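Local coordinates for protein anaphase-promoting complex subunit cut9 (Schizosaccharomyces pombe, PDB 2XPI) that forms part of the anaphase-promoting complex/cyclosome, a ubiquitin ligase that controls mitosis and G1, and uses its TPR repeats to self-associate and to bind hcn1, at residues A409-A414 and T431-L436; L51-M56 and D119-A124; L481-F486 and N496-A501. One frame throughout, in Å; residues are numbered along the deposited sequence.

In the fold
Contacts 1 and 3 each join the two antiparallel helices of one TPR hairpin, in TPR 10 and TPR 12. Contact 2 is different: it ties the loop segment 51-56, before helix 83-96, to helix 117-129 of TPR 2. Contact 1 lies nearest the middle of the chain; contacts 2 and 3 lie on opposite sides of its centre, their centres about 66 Å apart. All three are buried. In contact 1 an indole meets a threonine, an alanine and a leucine. In contact 3 a phenyl ring rests on a glycine backbone and an imidazole on a leucine. Both touch another protein chain. Contact 2 adds a probable indole-to-carbonyl hydrogen bond and touches the second cut9 subunit.

Contact 1 of 3, residues A409-A414 and T431-L436; sequences AWIGFA and TTAARL
The helical hairpin of TPR 10 is built from helices 407-420 and 423-435, and Trp-410 meets Ala-433 near its open end. The two short helix segments run almost antiparallel, at 161°, with their axes 8.9 Å apart. Trp-410 and Ala-433 have the closest CA atoms across the pair. Their CB atoms touch at 3.8 Å. Trp-410 and Ala-433 stand where the TPR signature has its large residue early in the first helix and its alanine late in the second. The small methyl of Ala-433 lets the helices come near. Ile-411 reaches the same methyl from the next position, with CD1 at 3.5 Å from Ala-433 CB. The Trp-410 ring carries most of the rest. Its CG stands anti to the carbonyl carbon (chi1 -77°), which turns the indole toward helix 423-435. Leu-436 touches the five-membered part of the indole obliquely through CD1. Trp-410 NE1 does not bond across this pair; it gives its hydrogen bond to Pro-404 O, which anchors that edge of the ring. Ser-400 of helix 389-402 also touches Trp-410. Ile-411 lies on Phe-446 of helix 442-454 and on an apolar side chain of another protein chain. This fits the role of TPR 10 in binding hcn1. Thr-432 covers one face of the indole. Its side chain crosses the Trp-410 side chain at about a right angle, and Thr-432 OG1 sits over the ring centre, 3.5 Å from Trp-410 CD2.

Contact 2 of 3, residues L51-M56 and D119-A124; sequences LTISPM and DAFWLA
Trp-122 and Ile-53 meet directly. The indole Trp-122 NE1 donates a hydrogen bond to Ile-53 O at 2.9 Å, with an N-H...O angle of 147°. The exact place of NE1 is less sure, because the Ile-53 side chain is modelled too close to it. The bond is therefore best read as an approximate one. The far end of the Ile-53 side chain, CD1, lies over one face of the Phe-121 ring, 4.0 Å from Phe-121 CD2. Pro-55 CD approaches the indole obliquely, 4.4 Å from Trp-122 CE2. It lies on the opposite side of the indole from Phe-121 CE2. Phe-121 CG is anti to its backbone nitrogen (chi1 168°), while Trp-122 CG is anti to the carbonyl carbon (chi1 -76°). These different first torsions turn the two neighbouring rings so that Phe-121 CE2 lies over the centre of the indole. Within the loop, Ser-54 OG accepts from Met-56 N at 3.3 Å, an ST turn that spans Pro-55. Further out, His-92 of helix 83-96 makes an edge-to-face ring contact with Trp-122 and also touches Pro-55. Ala-151 of helix 150-162 packs on both Ile-53 and Phe-121. Helix 117-129 belongs to TPR 2. Met-96 of the second subunit touches Trp-122, in keeping with the part that TPR 1 to 7 play in homodimerization. The chemistry implies a mainly apolar joint in which the one polar group of a buried indole is probably satisfied by the carbonyl of Ile-53.

Contact 3 of 3, residues L481-F486 and N496-A501; sequences LGVVAF and NHFQNA
The imidazole of His-497 has Leu-481 CB over one face, in a CH-pi contact. Leu-481 CB lies 4.0 Å from the centroid of the His-497 ring and 20° off its normal. It is offset toward the rim, so its nearest ring atom is His-497 ND1, at 3.8 Å. The backbone of Gly-482 comes obliquely at the Phe-498 ring, with Gly-482 C at 3.4 Å from Phe-498 CZ. Val-483 N also approaches Phe-498 CZ obliquely, at 3.7 Å. Val-483 CG2 adds a looser apolar touch. Both side chains leave the helix alike, CG anti to the carbonyl carbon, with chi1 -81° for His-497 and -60° for Phe-498. Being neighbours on the helix, they put the His-497 ring on Leu-481 CB and the Phe-498 ring on the backbone of Gly-482 and Val-483. Helices 475-487 and 491-507 form the hairpin of TPR 12, and their segments run antiparallel with axes 8.7 Å apart. Gly-482 and Phe-498 stand at the TPR signature places for a small residue in the first helix and a bulky one in the second. With no side chain on Gly-482, the ring can rest on the backbone itself. Gly-482 and His-497 have the nearest CA atoms across the pair, and Gly-482 CA touches His-497 CB at 3.8 Å. Leu-464 and Tyr-468 of helix 457-470 pack on Leu-481. Leu-522 of helix 516-528 packs on Phe-498. Apolar side chains of another protein chain pack on Val-483 and Phe-498, which fits the binding of hcn1 by TPR 12.

Contact 1 of 3, residues A409-A414 and T431-L436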
# COMPACT_ATOMS: atom_id res chain seq x y z
N ALA A 409 18.01 18.23 -9.28
CA ALA A 409 17.96 17.49 -10.54
C ALA A 409 17.89 18.45 -11.72
O ALA A 409 18.37 18.14 -12.81
CB ALA A 409 16.78 16.57 -10.56
N TRP A 410 17.27 19.61 -11.50
CA TRP A 410 17.18 20.62 -12.54
C TRP A 410 18.53 21.26 -12.80
O TRP A 410 18.88 21.48 -13.94
CB TRP A 410 16.12 21.68 -12.20
CG TRP A 410 14.71 21.21 -12.44
CD1 TRP A 410 13.83 20.77 -11.50
CD2 TRP A 410 14.04 21.10 -13.70
NE1 TRP A 410 12.65 20.40 -12.09
CE2 TRP A 410 12.74 20.60 -13.44
CE3 TRP A 410 14.39 21.40 -15.02
CZ2 TRP A 410 11.80 20.39 -14.45
CZ3 TRP A 410 13.45 21.19 -16.03
CH2 TRP A 410 12.17 20.69 -15.74
N ILE A 411 19.29 21.55 -11.74
CA ILE A 411 20.64 22.09 -11.89
C ILE A 411 21.52 21.12 -12.68
O ILE A 411 22.14 21.49 -13.67
CB ILE A 411 21.31 22.43 -10.53
CG1 ILE A 411 20.61 23.63 -9.86
CG2 ILE A 411 22.76 22.80 -10.71
CD1 ILE A 411 20.36 24.83 -10.81
N GLY A 412 21.54 19.86 -12.25
CA GLY A 412 22.23 18.83 -13.01
C GLY A 412 21.79 18.77 -14.46
O GLY A 412 22.62 18.61 -15.35
N PHE A 413 20.49 18.91 -14.69
CA PHE A 413 19.92 18.88 -16.03
C PHE A 413 20.48 20.05 -16.86
O PHE A 413 20.99 19.86 -17.98
CB PHE A 413 18.41 19.00 -15.92
CG PHE A 413 17.66 18.64 -17.14
CD1 PHE A 413 18.11 17.64 -17.99
CD2 PHE A 413 16.45 19.26 -17.44
CE1 PHE A 413 17.39 17.27 -19.13
CE2 PHE A 413 15.73 18.93 -18.59
CZ PHE A 413 16.21 17.93 -19.43
N ALA A 414 20.40 21.25 -16.31
CA ALA A 414 20.90 22.43 -17.00
C ALA A 414 22.39 22.33 -17.32
O ALA A 414 22.80 22.67 -18.43
CB ALA A 414 20.59 23.69 -16.20
N THR A 431 16.22 28.50 -15.40
CA THR A 431 15.15 29.37 -14.96
C THR A 431 14.09 28.56 -14.22
O THR A 431 13.63 28.99 -13.17
CB THR A 431 14.57 30.28 -16.06
OG1 THR A 431 13.93 29.49 -17.04
CG2 THR A 431 15.68 31.06 -16.75
N THR A 432 13.72 27.37 -14.71
CA THR A 432 12.85 26.56 -13.86
C THR A 432 13.52 26.20 -12.52
O THR A 432 12.83 26.06 -11.51
CB THR A 432 12.09 25.35 -14.53
OG1 THR A 432 12.33 24.16 -13.77
CG2 THR A 432 12.41 25.13 -16.00
N ALA A 433 14.84 26.11 -12.48
CA ALA A 433 15.52 25.85 -11.21
C ALA A 433 15.56 27.05 -10.29
O ALA A 433 15.58 26.90 -9.08
CB ALA A 433 16.92 25.32 -11.44
N ALA A 434 15.58 28.26 -10.83
CA ALA A 434 15.64 29.45 -9.98
C ALA A 434 14.36 29.62 -9.15
O ALA A 434 14.34 30.36 -8.16
CB ALA A 434 15.94 30.69 -10.79
N ARG A 435 13.30 28.94 -9.57
CA ARG A 435 12.04 28.91 -8.84
C ARG A 435 12.16 28.01 -7.61
O ARG A 435 11.67 28.34 -6.54
CB ARG A 435 10.95 28.37 -9.76
CG ARG A 435 9.51 28.60 -9.29
CD ARG A 435 8.86 27.36 -8.66
NE ARG A 435 8.38 26.38 -9.63
CZ ARG A 435 7.55 25.38 -9.32
NH1 ARG A 435 7.11 25.25 -8.07
NH2 ARG A 435 7.16 24.52 -10.26
N LEU A 436 12.86 26.90 -7.75
CA LEU A 436 12.98 25.90 -6.72
C LEU A 436 14.13 26.14 -5.76
O LEU A 436 14.40 25.32 -4.90
CB LEU A 436 13.14 24.54 -7.37
CG LEU A 436 12.14 24.22 -8.46
CD1 LEU A 436 12.54 23.01 -9.23
CD2 LEU A 436 10.78 24.05 -7.88

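Contact 2 of 3, residues L51-M56 and D119-A124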
# COMPACT_ATOMS: atom_id res chain seq x y z
N LEU A 51 -6.62 13.00 19.92
CA LEU A 51 -6.31 12.72 21.31
C LEU A 51 -7.57 12.76 22.17
O LEU A 51 -7.73 11.94 23.07
CB LEU A 51 -5.26 13.69 21.84
CG LEU A 51 -3.90 13.59 21.13
CD1 LEU A 51 -2.85 14.44 21.84
CD2 LEU A 51 -3.47 12.13 21.05
N THR A 52 -8.46 13.71 21.89
CA THR A 52 -9.73 13.84 22.62
C THR A 52 -10.67 12.62 22.48
O THR A 52 -11.44 12.32 23.39
CB THR A 52 -10.47 15.13 22.21
OG1 THR A 52 -9.91 16.24 22.90
CG2 THR A 52 -11.94 15.05 22.58
N ILE A 53 -10.59 11.93 21.35
CA ILE A 53 -11.39 10.74 21.06
C ILE A 53 -10.66 9.44 21.40
O ILE A 53 -11.16 8.37 21.13
CB ILE A 53 -11.64 10.57 19.54
CG1 ILE A 53 -12.14 11.83 18.88
CG2 ILE A 53 -12.66 9.48 19.27
CD1 ILE A 53 -12.31 11.59 17.40
N SER A 54 -9.44 9.51 21.90
CA SER A 54 -8.76 8.27 22.20
C SER A 54 -9.50 7.55 23.35
O SER A 54 -9.89 8.18 24.33
CB SER A 54 -7.31 8.55 22.55
OG SER A 54 -6.65 7.34 22.89
N PRO A 55 -9.73 6.23 23.22
CA PRO A 55 -10.26 5.44 24.34
C PRO A 55 -9.41 5.65 25.59
O PRO A 55 -9.95 5.61 26.69
CB PRO A 55 -10.09 4.00 23.87
CG PRO A 55 -9.99 4.08 22.37
CD PRO A 55 -9.57 5.45 21.98
N MET A 56 -8.12 5.89 25.42
CA MET A 56 -7.22 6.05 26.57
C MET A 56 -7.55 7.25 27.45
O MET A 56 -6.84 7.49 28.42
CB MET A 56 -5.76 6.15 26.12
CG MET A 56 -5.21 4.87 25.50
SD MET A 56 -5.23 3.52 26.70
CE MET A 56 -3.91 4.07 27.78
N ASP A 119 -16.93 6.14 17.44
CA ASP A 119 -16.71 4.75 17.08
C ASP A 119 -16.69 4.54 15.58
O ASP A 119 -15.90 3.75 15.07
CB ASP A 119 -17.71 3.85 17.80
CG ASP A 119 -17.48 3.84 19.29
OD1 ASP A 119 -16.30 4.01 19.69
OD2 ASP A 119 -18.45 3.71 20.07
N ALA A 120 -17.55 5.27 14.87
CA ALA A 120 -17.52 5.31 13.41
C ALA A 120 -16.17 5.82 12.93
O ALA A 120 -15.60 5.29 11.97
CB ALA A 120 -18.62 6.19 12.89
N PHE A 121 -15.65 6.86 13.57
CA PHE A 121 -14.35 7.38 13.21
C PHE A 121 -13.27 6.30 13.30
O PHE A 121 -12.52 6.06 12.35
CB PHE A 121 -13.95 8.53 14.12
CG PHE A 121 -12.51 8.93 13.98
CD1 PHE A 121 -12.10 9.69 12.89
CD2 PHE A 121 -11.57 8.51 14.91
CE1 PHE A 121 -10.75 10.05 12.74
CE2 PHE A 121 -10.22 8.87 14.77
CZ PHE A 121 -9.81 9.64 13.68
N TRP A 122 -13.18 5.66 14.45
CA TRP A 122 -12.11 4.71 14.71
C TRP A 122 -12.22 3.48 13.83
O TRP A 122 -11.20 2.90 13.43
CB TRP A 122 -12.06 4.36 16.19
CG TRP A 122 -11.46 5.46 17.02
CD1 TRP A 122 -12.09 6.23 17.97
CD2 TRP A 122 -10.12 5.94 16.93
NE1 TRP A 122 -11.21 7.14 18.49
CE2 TRP A 122 -9.99 6.99 17.87
CE3 TRP A 122 -9.01 5.59 16.15
CZ2 TRP A 122 -8.78 7.68 18.05
CZ3 TRP A 122 -7.80 6.29 16.34
CH2 TRP A 122 -7.71 7.32 17.28
N LEU A 123 -13.46 3.11 13.50
CA LEU A 123 -13.70 1.99 12.59
C LEU A 123 -13.22 2.40 11.20
O LEU A 123 -12.53 1.64 10.51
CB LEU A 123 -15.18 1.64 12.54
CG LEU A 123 -15.57 0.20 12.21
CD1 LEU A 123 -16.83 0.14 11.35
CD2 LEU A 123 -14.44 -0.60 11.57
N ALA A 124 -13.62 3.60 10.79
CA ALA A 124 -13.16 4.19 9.54
C ALA A 124 -11.63 4.19 9.43
O ALA A 124 -11.08 3.92 8.37
CB ALA A 124 -13.71 5.60 9.39

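Contact 3 of 3, residues L481-F486 and N496-A501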
# COMPACT_ATOMS: atom_id res chain seq x y z
N LEU A 481 32.06 37.98 -12.66
CA LEU A 481 32.00 39.43 -12.71
C LEU A 481 33.27 39.99 -13.37
O LEU A 481 33.24 41.05 -14.00
CB LEU A 481 31.87 40.00 -11.30
CG LEU A 481 30.47 39.98 -10.72
CD1 LEU A 481 30.53 40.14 -9.20
CD2 LEU A 481 29.64 41.08 -11.38
N GLY A 482 34.38 39.26 -13.22
CA GLY A 482 35.66 39.68 -13.75
C GLY A 482 35.76 39.48 -15.25
O GLY A 482 36.34 40.29 -15.95
N VAL A 483 35.18 38.39 -15.74
CA VAL A 483 35.13 38.13 -17.17
C VAL A 483 34.25 39.16 -17.88
O VAL A 483 34.38 39.39 -19.08
CB VAL A 483 34.61 36.71 -17.45
CG1 VAL A 483 34.33 36.54 -18.94
CG2 VAL A 483 35.63 35.69 -16.98
N VAL A 484 33.37 39.79 -17.12
CA VAL A 484 32.45 40.77 -17.66
C VAL A 484 33.14 42.12 -17.72
O VAL A 484 33.06 42.82 -18.72
CB VAL A 484 31.12 40.80 -16.83
CG1 VAL A 484 30.51 42.19 -16.78
CG2 VAL A 484 30.14 39.80 -17.38
N ALA A 485 33.83 42.49 -16.65
CA ALA A 485 34.58 43.73 -16.66
C ALA A 485 35.65 43.69 -17.74
O ALA A 485 35.94 44.68 -18.36
CB ALA A 485 35.20 43.98 -15.31
N PHE A 486 36.23 42.52 -17.96
CA PHE A 486 37.23 42.34 -18.99
C PHE A 486 36.59 42.42 -20.37
O PHE A 486 37.23 42.85 -21.33
CB PHE A 486 37.95 41.00 -18.78
CG PHE A 486 38.93 40.65 -19.87
CD1 PHE A 486 38.51 40.08 -21.06
CD2 PHE A 486 40.29 40.85 -19.69
CE1 PHE A 486 39.42 39.76 -22.07
CE2 PHE A 486 41.21 40.52 -20.69
CZ PHE A 486 40.76 39.97 -21.88
N ASN A 496 40.86 43.28 -10.08
CA ASN A 496 40.40 43.28 -8.69
C ASN A 496 39.50 42.09 -8.40
O ASN A 496 39.62 41.43 -7.37
CB ASN A 496 39.69 44.60 -8.35
CG ASN A 496 40.59 45.82 -8.55
OD1 ASN A 496 40.09 46.91 -8.82
ND2 ASN A 496 41.90 45.63 -8.41
N HIS A 497 38.59 41.82 -9.33
CA HIS A 497 37.68 40.70 -9.17
C HIS A 497 38.41 39.37 -9.19
O HIS A 497 38.22 38.55 -8.29
CB HIS A 497 36.57 40.76 -10.22
CG HIS A 497 35.47 41.71 -9.86
ND1 HIS A 497 34.78 42.44 -10.80
CD2 HIS A 497 34.95 42.05 -8.66
CE1 HIS A 497 33.87 43.18 -10.20
NE2 HIS A 497 33.95 42.96 -8.90
N PHE A 498 39.24 39.14 -10.20
CA PHE A 498 40.08 37.94 -10.22
C PHE A 498 40.93 37.76 -8.98
O PHE A 498 41.04 36.64 -8.45
CB PHE A 498 40.96 37.91 -11.45
CG PHE A 498 40.19 37.92 -12.72
CD1 PHE A 498 39.04 37.17 -12.85
CD2 PHE A 498 40.61 38.69 -13.79
CE1 PHE A 498 38.33 37.17 -14.01
CE2 PHE A 498 39.90 38.69 -14.95
CZ PHE A 498 38.76 37.93 -15.06
N GLN A 499 41.56 38.83 -8.51
CA GLN A 499 42.41 38.73 -7.32
C GLN A 499 41.61 38.33 -6.09
O GLN A 499 42.12 37.68 -5.19
CB GLN A 499 43.18 40.03 -7.08
CG GLN A 499 44.47 40.15 -7.86
CD GLN A 499 45.04 41.57 -7.85
OE1 GLN A 499 46.17 41.79 -8.32
NE2 GLN A 499 44.28 42.53 -7.33
N ASN A 500 40.34 38.72 -6.06
CA ASN A 500 39.49 38.39 -4.93
C ASN A 500 38.90 37.00 -4.98
O ASN A 500 38.67 36.39 -3.93
CB ASN A 500 38.42 39.44 -4.72
CG ASN A 500 38.71 40.31 -3.53
OD1 ASN A 500 39.37 41.34 -3.64
ND2 ASN A 500 38.25 39.87 -2.37
N ALA A 501 38.65 36.49 -6.18
CA ALA A 501 38.28 35.09 -6.34
C ALA A 501 39.40 34.26 -5.73
O ALA A 501 39.16 33.44 -4.85
CB ALA A 501 38.10 34.75 -7.80